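Local coordinates for protein L-2,4-diaminobutyric acid acetyltransferase (Geobacillus sp., PDB 6SLK) that catalyses transfer of an acetyl group from acetyl-CoA to L-2,4-diaminobutyrate, a step that in ectoine-producing bacteria leads to the compatible solute ectoine, at residues P83-V88 against V119-T124; E123-P128 against E168-I173. All blocks are in the same frame, centred on the assembly; numbering follows the deposited sequence.

Contact 1: P83-V88 against V119-T124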
loop_
_atom_site.group_PDB
_atom_site.type_symbol
_atom_site.label_atom_id
_atom_site.label_comp_id
_atom_site.label_asym_id
_atom_site.label_seq_id
_atom_site.Cartn_x
_atom_site.Cartn_y
_atom_site.Cartn_z
ATOM N N PRO A 83 -13.869 -8.020 -3.030
ATOM C CA PRO A 83 -14.211 -6.687 -2.531
ATOM C C PRO A 83 -15.228 -6.648 -1.410
ATOM O O PRO A 83 -15.373 -5.581 -0.836
ATOM C CB PRO A 83 -14.816 -5.975 -3.741
ATOM C CG PRO A 83 -14.593 -6.865 -4.892
ATOM C CD PRO A 83 -14.254 -8.223 -4.438
ATOM N N GLU A 84 -15.911 -7.757 -1.126
ATOM C CA GLU A 84 -16.737 -7.887 0.115
ATOM C C GLU A 84 -15.921 -8.005 1.408
ATOM O O GLU A 84 -16.474 -7.962 2.492
ATOM C CB GLU A 84 -17.804 -9.024 -0.018
ATOM C CG GLU A 84 -18.824 -8.755 -1.167
ATOM C CD GLU A 84 -19.927 -9.829 -1.400
ATOM O OE1 GLU A 84 -19.665 -11.029 -1.143
ATOM O OE2 GLU A 84 -21.058 -9.480 -1.872
ATOM N N THR A 85 -14.605 -8.140 1.287
ATOM C CA THR A 85 -13.683 -8.169 2.434
ATOM C C THR A 85 -12.898 -6.876 2.547
ATOM O O THR A 85 -12.237 -6.450 1.588
ATOM C CB THR A 85 -12.691 -9.341 2.299
ATOM O OG1 THR A 85 -13.405 -10.581 2.486
ATOM C CG2 THR A 85 -11.544 -9.223 3.303
ATOM N N LEU A 86 -12.962 -6.262 3.712
ATOM C CA LEU A 86 -12.109 -5.155 4.045
ATOM C C LEU A 86 -10.919 -5.656 4.831
ATOM O O LEU A 86 -11.066 -6.279 5.899
ATOM C CB LEU A 86 -12.882 -4.155 4.896
ATOM C CG LEU A 86 -12.141 -2.881 5.318
ATOM C CD1 LEU A 86 -12.024 -1.933 4.101
ATOM C CD2 LEU A 86 -12.753 -2.133 6.463
ATOM N N PHE A 87 -9.738 -5.352 4.335
ATOM C CA PHE A 87 -8.527 -5.613 5.020
ATOM C C PHE A 87 -8.056 -4.386 5.766
ATOM O O PHE A 87 -7.860 -3.344 5.165
ATOM C CB PHE A 87 -7.431 -6.030 4.017
ATOM C CG PHE A 87 -6.181 -6.459 4.688
ATOM C CD1 PHE A 87 -6.032 -7.786 5.081
ATOM C CD2 PHE A 87 -5.223 -5.571 5.007
ATOM C CE1 PHE A 87 -4.902 -8.214 5.755
ATOM C CE2 PHE A 87 -4.037 -5.986 5.648
ATOM C CZ PHE A 87 -3.888 -7.304 6.043
ATOM N N VAL A 88 -7.821 -4.508 7.075
ATOM C CA VAL A 88 -7.323 -3.444 7.908
ATOM C C VAL A 88 -5.837 -3.690 8.053
ATOM O O VAL A 88 -5.372 -4.754 8.510
ATOM C CB VAL A 88 -8.022 -3.422 9.276
ATOM C CG1 VAL A 88 -7.420 -2.356 10.186
ATOM C CG2 VAL A 88 -9.513 -3.186 9.084
ATOM N N VAL A 119 -19.677 -4.616 2.621
ATOM C CA VAL A 119 -18.628 -5.448 3.239
ATOM C C VAL A 119 -19.303 -6.496 4.160
ATOM O O VAL A 119 -20.200 -6.184 4.907
ATOM C CB VAL A 119 -17.636 -4.594 4.068
ATOM C CG1 VAL A 119 -16.674 -5.499 4.836
ATOM C CG2 VAL A 119 -16.834 -3.643 3.135
ATOM N N ARG A 120 -18.866 -7.726 4.042
ATOM C CA ARG A 120 -19.329 -8.872 4.803
ATOM C C ARG A 120 -18.201 -9.498 5.712
ATOM O O ARG A 120 -18.505 -10.332 6.511
ATOM C CB ARG A 120 -19.859 -9.916 3.818
ATOM C CG ARG A 120 -21.092 -9.426 3.018
ATOM C CD ARG A 120 -21.591 -10.500 2.054
ATOM N NE ARG A 120 -22.823 -10.045 1.401
ATOM C CZ ARG A 120 -24.079 -10.226 1.819
ATOM N NH1 ARG A 120 -24.372 -10.904 2.929
ATOM N NH2 ARG A 120 -25.070 -9.688 1.119
ATOM N N PHE A 121 -16.917 -9.200 5.490
ATOM C CA PHE A 121 -15.804 -9.635 6.365
ATOM C C PHE A 121 -14.800 -8.502 6.601
ATOM O O PHE A 121 -14.598 -7.652 5.707
ATOM C CB PHE A 121 -15.030 -10.762 5.788
ATOM C CG PHE A 121 -15.804 -11.992 5.574
ATOM C CD1 PHE A 121 -15.976 -12.895 6.608
ATOM C CD2 PHE A 121 -16.345 -12.297 4.302
ATOM C CE1 PHE A 121 -16.661 -14.094 6.394
ATOM C CE2 PHE A 121 -17.048 -13.482 4.090
ATOM C CZ PHE A 121 -17.195 -14.389 5.147
ATOM N N ILE A 122 -14.220 -8.477 7.802
ATOM C CA ILE A 122 -12.952 -7.794 8.101
ATOM C C ILE A 122 -11.827 -8.835 8.222
ATOM O O ILE A 122 -11.961 -9.900 8.838
ATOM C CB ILE A 122 -12.991 -6.958 9.372
ATOM C CG1 ILE A 122 -14.049 -5.893 9.265
ATOM C CG2 ILE A 122 -11.624 -6.339 9.635
ATOM C CD1 ILE A 122 -14.615 -5.313 10.560
ATOM N N GLU A 123 -10.700 -8.515 7.626
ATOM C CA GLU A 123 -9.541 -9.378 7.672
ATOM C C GLU A 123 -8.382 -8.475 8.087
ATOM O O GLU A 123 -8.344 -7.260 7.747
ATOM C CB GLU A 123 -9.417 -9.985 6.329
ATOM C CG GLU A 123 -8.446 -11.051 6.192
ATOM C CD GLU A 123 -8.710 -11.830 4.924
ATOM O OE1 GLU A 123 -9.811 -12.388 4.750
ATOM O OE2 GLU A 123 -7.793 -11.865 4.079
ATOM N N THR A 124 -7.535 -9.001 8.947
ATOM C CA THR A 124 -6.375 -8.322 9.411
ATOM C C THR A 124 -5.360 -9.321 9.982
ATOM O O THR A 124 -5.631 -10.480 10.145
ATOM C CB THR A 124 -6.748 -7.252 10.462
ATOM O OG1 THR A 124 -5.673 -6.321 10.673
ATOM C CG2 THR A 124 -7.071 -7.876 11.788
HETATM O O HOH W 1 -21.936 -7.478 -0.455
HETATM O O HOH W 2 -12.523 -12.421 4.464
#

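Contact 2: E123-P128 against E168-I173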
loop_
_atom_site.group_PDB
_atom_site.type_symbol
_atom_site.label_atom_id
_atom_site.label_comp_id
_atom_site.label_asym_id
_atom_site.label_seq_id
_atom_site.Cartn_x
_atom_site.Cartn_y
_atom_site.Cartn_z
ATOM N N GLU A 123 -10.700 -8.515 7.626
ATOM C CA GLU A 123 -9.541 -9.378 7.672
ATOM C C GLU A 123 -8.382 -8.475 8.087
ATOM O O GLU A 123 -8.344 -7.260 7.747
ATOM C CB GLU A 123 -9.417 -9.985 6.329
ATOM C CG GLU A 123 -8.446 -11.051 6.192
ATOM C CD GLU A 123 -8.710 -11.830 4.924
ATOM O OE1 GLU A 123 -9.811 -12.388 4.750
ATOM O OE2 GLU A 123 -7.793 -11.865 4.079
ATOM N N THR A 124 -7.535 -9.001 8.947
ATOM C CA THR A 124 -6.375 -8.322 9.411
ATOM C C THR A 124 -5.360 -9.321 9.982
ATOM O O THR A 124 -5.631 -10.480 10.145
ATOM C CB THR A 124 -6.748 -7.252 10.462
ATOM O OG1 THR A 124 -5.673 -6.321 10.673
ATOM C CG2 THR A 124 -7.071 -7.876 11.788
ATOM N N THR A 125 -4.225 -8.809 10.383
ATOM C CA THR A 125 -3.107 -9.610 10.899
ATOM C C THR A 125 -2.703 -8.853 12.168
ATOM O O THR A 125 -2.707 -7.619 12.169
ATOM C CB THR A 125 -2.072 -9.639 9.773
ATOM O OG1 THR A 125 -2.042 -10.895 9.088
ATOM C CG2 THR A 125 -0.857 -9.168 10.120
ATOM N N VAL A 126 -2.436 -9.564 13.265
ATOM C CA VAL A 126 -2.065 -8.887 14.545
ATOM C C VAL A 126 -0.804 -9.567 15.065
ATOM O O VAL A 126 -0.807 -10.801 15.310
ATOM C CB VAL A 126 -3.137 -9.091 15.608
ATOM C CG1 VAL A 126 -2.769 -8.403 16.903
ATOM C CG2 VAL A 126 -4.514 -8.620 15.145
ATOM N N SER A 127 0.265 -8.809 15.236
ATOM C CA SER A 127 1.483 -9.331 15.861
ATOM C C SER A 127 1.221 -9.742 17.332
ATOM O O SER A 127 0.540 -9.007 18.084
ATOM C CB SER A 127 2.590 -8.240 15.939
ATOM O OG SER A 127 2.673 -7.619 14.712
ATOM N N PRO A 128 1.835 -10.823 17.765
ATOM C CA PRO A 128 1.814 -11.290 19.175
ATOM C C PRO A 128 1.930 -10.184 20.197
ATOM O O PRO A 128 1.070 -10.085 21.088
ATOM C CB PRO A 128 3.030 -12.201 19.242
ATOM C CG PRO A 128 2.981 -12.799 17.880
ATOM C CD PRO A 128 2.656 -11.699 16.925
ATOM N N GLU A 168 2.511 -13.040 12.052
ATOM C CA GLU A 168 1.353 -12.197 11.853
ATOM C C GLU A 168 0.168 -13.127 11.662
ATOM O O GLU A 168 -0.215 -13.438 10.555
ATOM C CB GLU A 168 1.640 -11.298 10.646
ATOM C CG GLU A 168 2.717 -10.226 10.900
ATOM C CD GLU A 168 2.238 -8.961 11.621
ATOM O OE1 GLU A 168 1.064 -8.561 11.607
ATOM O OE2 GLU A 168 3.077 -8.340 12.265
ATOM N N PRO A 169 -0.416 -13.601 12.763
ATOM C CA PRO A 169 -1.621 -14.415 12.627
ATOM C C PRO A 169 -2.810 -13.663 12.016
ATOM O O PRO A 169 -2.979 -12.489 12.282
ATOM C CB PRO A 169 -1.935 -14.843 14.045
ATOM C CG PRO A 169 -0.889 -14.312 14.912
ATOM C CD PRO A 169 0.160 -13.631 14.110
ATOM N N LEU A 170 -3.626 -14.387 11.234
ATOM C CA LEU A 170 -4.765 -13.833 10.542
ATOM C C LEU A 170 -6.048 -13.856 11.357
ATOM O O LEU A 170 -6.402 -14.878 11.962
ATOM C CB LEU A 170 -4.947 -14.661 9.277
ATOM C CG LEU A 170 -5.967 -14.136 8.276
ATOM C CD1 LEU A 170 -5.486 -12.857 7.621
ATOM C CD2 LEU A 170 -6.342 -15.201 7.258
ATOM N N PHE A 171 -6.725 -12.721 11.417
ATOM C CA PHE A 171 -7.991 -12.583 12.081
ATOM C C PHE A 171 -9.029 -12.320 11.027
ATOM O O PHE A 171 -8.812 -11.458 10.215
ATOM C CB PHE A 171 -8.026 -11.428 13.065
ATOM C CG PHE A 171 -7.248 -11.623 14.319
ATOM C CD1 PHE A 171 -5.895 -11.947 14.303
ATOM C CD2 PHE A 171 -7.848 -11.408 15.569
ATOM C CE1 PHE A 171 -5.167 -12.101 15.515
ATOM C CE2 PHE A 171 -7.133 -11.580 16.759
ATOM C CZ PHE A 171 -5.790 -11.914 16.737
ATOM N N VAL A 172 -10.107 -13.127 10.972
ATOM C CA VAL A 172 -11.229 -12.877 10.099
ATOM C C VAL A 172 -12.438 -12.695 10.979
ATOM O O VAL A 172 -12.783 -13.580 11.780
ATOM C CB VAL A 172 -11.463 -13.983 9.080
ATOM C CG1 VAL A 172 -12.680 -13.669 8.206
ATOM C CG2 VAL A 172 -10.216 -14.282 8.234
ATOM N N ILE A 173 -13.081 -11.556 10.811
ATOM C CA ILE A 173 -14.327 -11.168 11.459
ATOM C C ILE A 173 -15.490 -11.209 10.464
ATOM O O ILE A 173 -15.469 -10.540 9.429
ATOM C CB ILE A 173 -14.208 -9.784 12.051
ATOM C CG1 ILE A 173 -13.099 -9.793 13.068
ATOM C CG2 ILE A 173 -15.536 -9.276 12.617
ATOM C CD1 ILE A 173 -12.976 -8.459 13.744
#

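Contact 1: P83-V88 against V119-T124
Leu86 and Glu123 lie at the heart of a parallel strand pairing whose interior is tight and whose solvent-facing end, at Glu84 and Arg120, keeps backbone bonds but has looser side chains. Glu123 N donates to Leu86 O at 2.8 Å, and two further ladder bonds run from Leu86 N to Phe121 O and from Val88 N to Glu123 O. Beyond them, the hydroxyl Thr124 OG1, set anti to its own amide nitrogen (chi1 -164°), donates to Val88 O at 2.7 Å, tilted from the carbonyl plane. On the face that carries Leu86, Val88 and Ile122, Val88 CG2 meets Ile122 CG2 at 3.8 Å. On the face of Thr85 and Glu123, Thr85 CG2 leans against Glu123 CB, while one water bridges Thr85 OG1 and Glu123 OE1; Glu123 OE2 is hydrogen-bonded to Tyr56 OH of the second subunit. At the solvent end Glu84 O accepts from both Arg120 N and Phe121 N, but the side chains of Glu84 and Arg120, running alongside each other, form a long salt bridge (OE2 to NE, 3.8 Å) supplemented by a second bridging water. Strands 85-93 and 121-125 form a beta-alpha-beta unit with helix 102-112, whose Leu110 and Met111 pack on Leu86; Phe137 of helix 131-143 reaches Val88, and strand 69-78 flanks 85-93.

Contact 2: E123-P128 against E168-I173
Ser127 OG donates to Glu168 OE2 at 2.6 Å, a short bond that ties the loop after one strand to the start of its antiparallel neighbour. The hydroxyl arrives from above the carboxylate plane, about 39° out of it, and a bend in the glutamate chain (chi2 -81°) brings the carboxylate to Ser127. With an alanine here in place of Glu168, the Ser127 hydroxyl would probably lose its acceptor and be free to turn, and Tyr48 of the second subunit would lose part of its packing surface. The backbone ladder follows. Thr124 and Phe171 form a hydrogen-bonded pair, Phe171 N giving an almost straight bond (179°) to Thr124 O at 2.8 Å and Phe171 O accepting from Thr124 N at 3.0 Å. Val126 N continues the series to Pro169 O at 3.1 Å. Packing spreads outward from here. Val126 CG2 sits over one face of the Phe171 ring, 3.8 Å from its centroid, in a CH-pi contact offset toward the rim; helix 131-143 closes on this side, with Phe137 against Val126 and Leu138 against Phe171. On the face of the sheet that carries Glu123, Thr125 and Leu170, Leu170 CD1 rests on the aliphatic Glu123 CG at 3.8 Å, and Tyr48 of the second subunit packs against Thr125 and Glu168. Next to the serine-glutamate bond, Pro128 CD touches Pro169 CD at 4.2 Å. Strand 168-173 thus follows 148-154 in the chain, yet in the mixed sheet this last strand is inserted between 121-125 and 148-154, as in the GNAT fold.

How the contacts relate
Contacts 1 and 2 illustrate how one strand can carry two kinds of pairing: strand 121-125 runs parallel to 85-93 along one edge and antiparallel to 168-173 along the other. Their centres lie 12 Å apart in the same mixed sheet, and they share Glu123 and Thr124. Along the chain 83-88 comes first, then 119-124, running directly into 123-128, with 168-173 last. They also touch directly, as in a probable hydrogen bond from Ile173 N to Ile122 O at 2.8 Å. Contact 1 closes the beta-alpha-beta unit and contact 2 joins it to strand 168-173; both meet the second subunit, so the sheet's middle also contributes to the dimer.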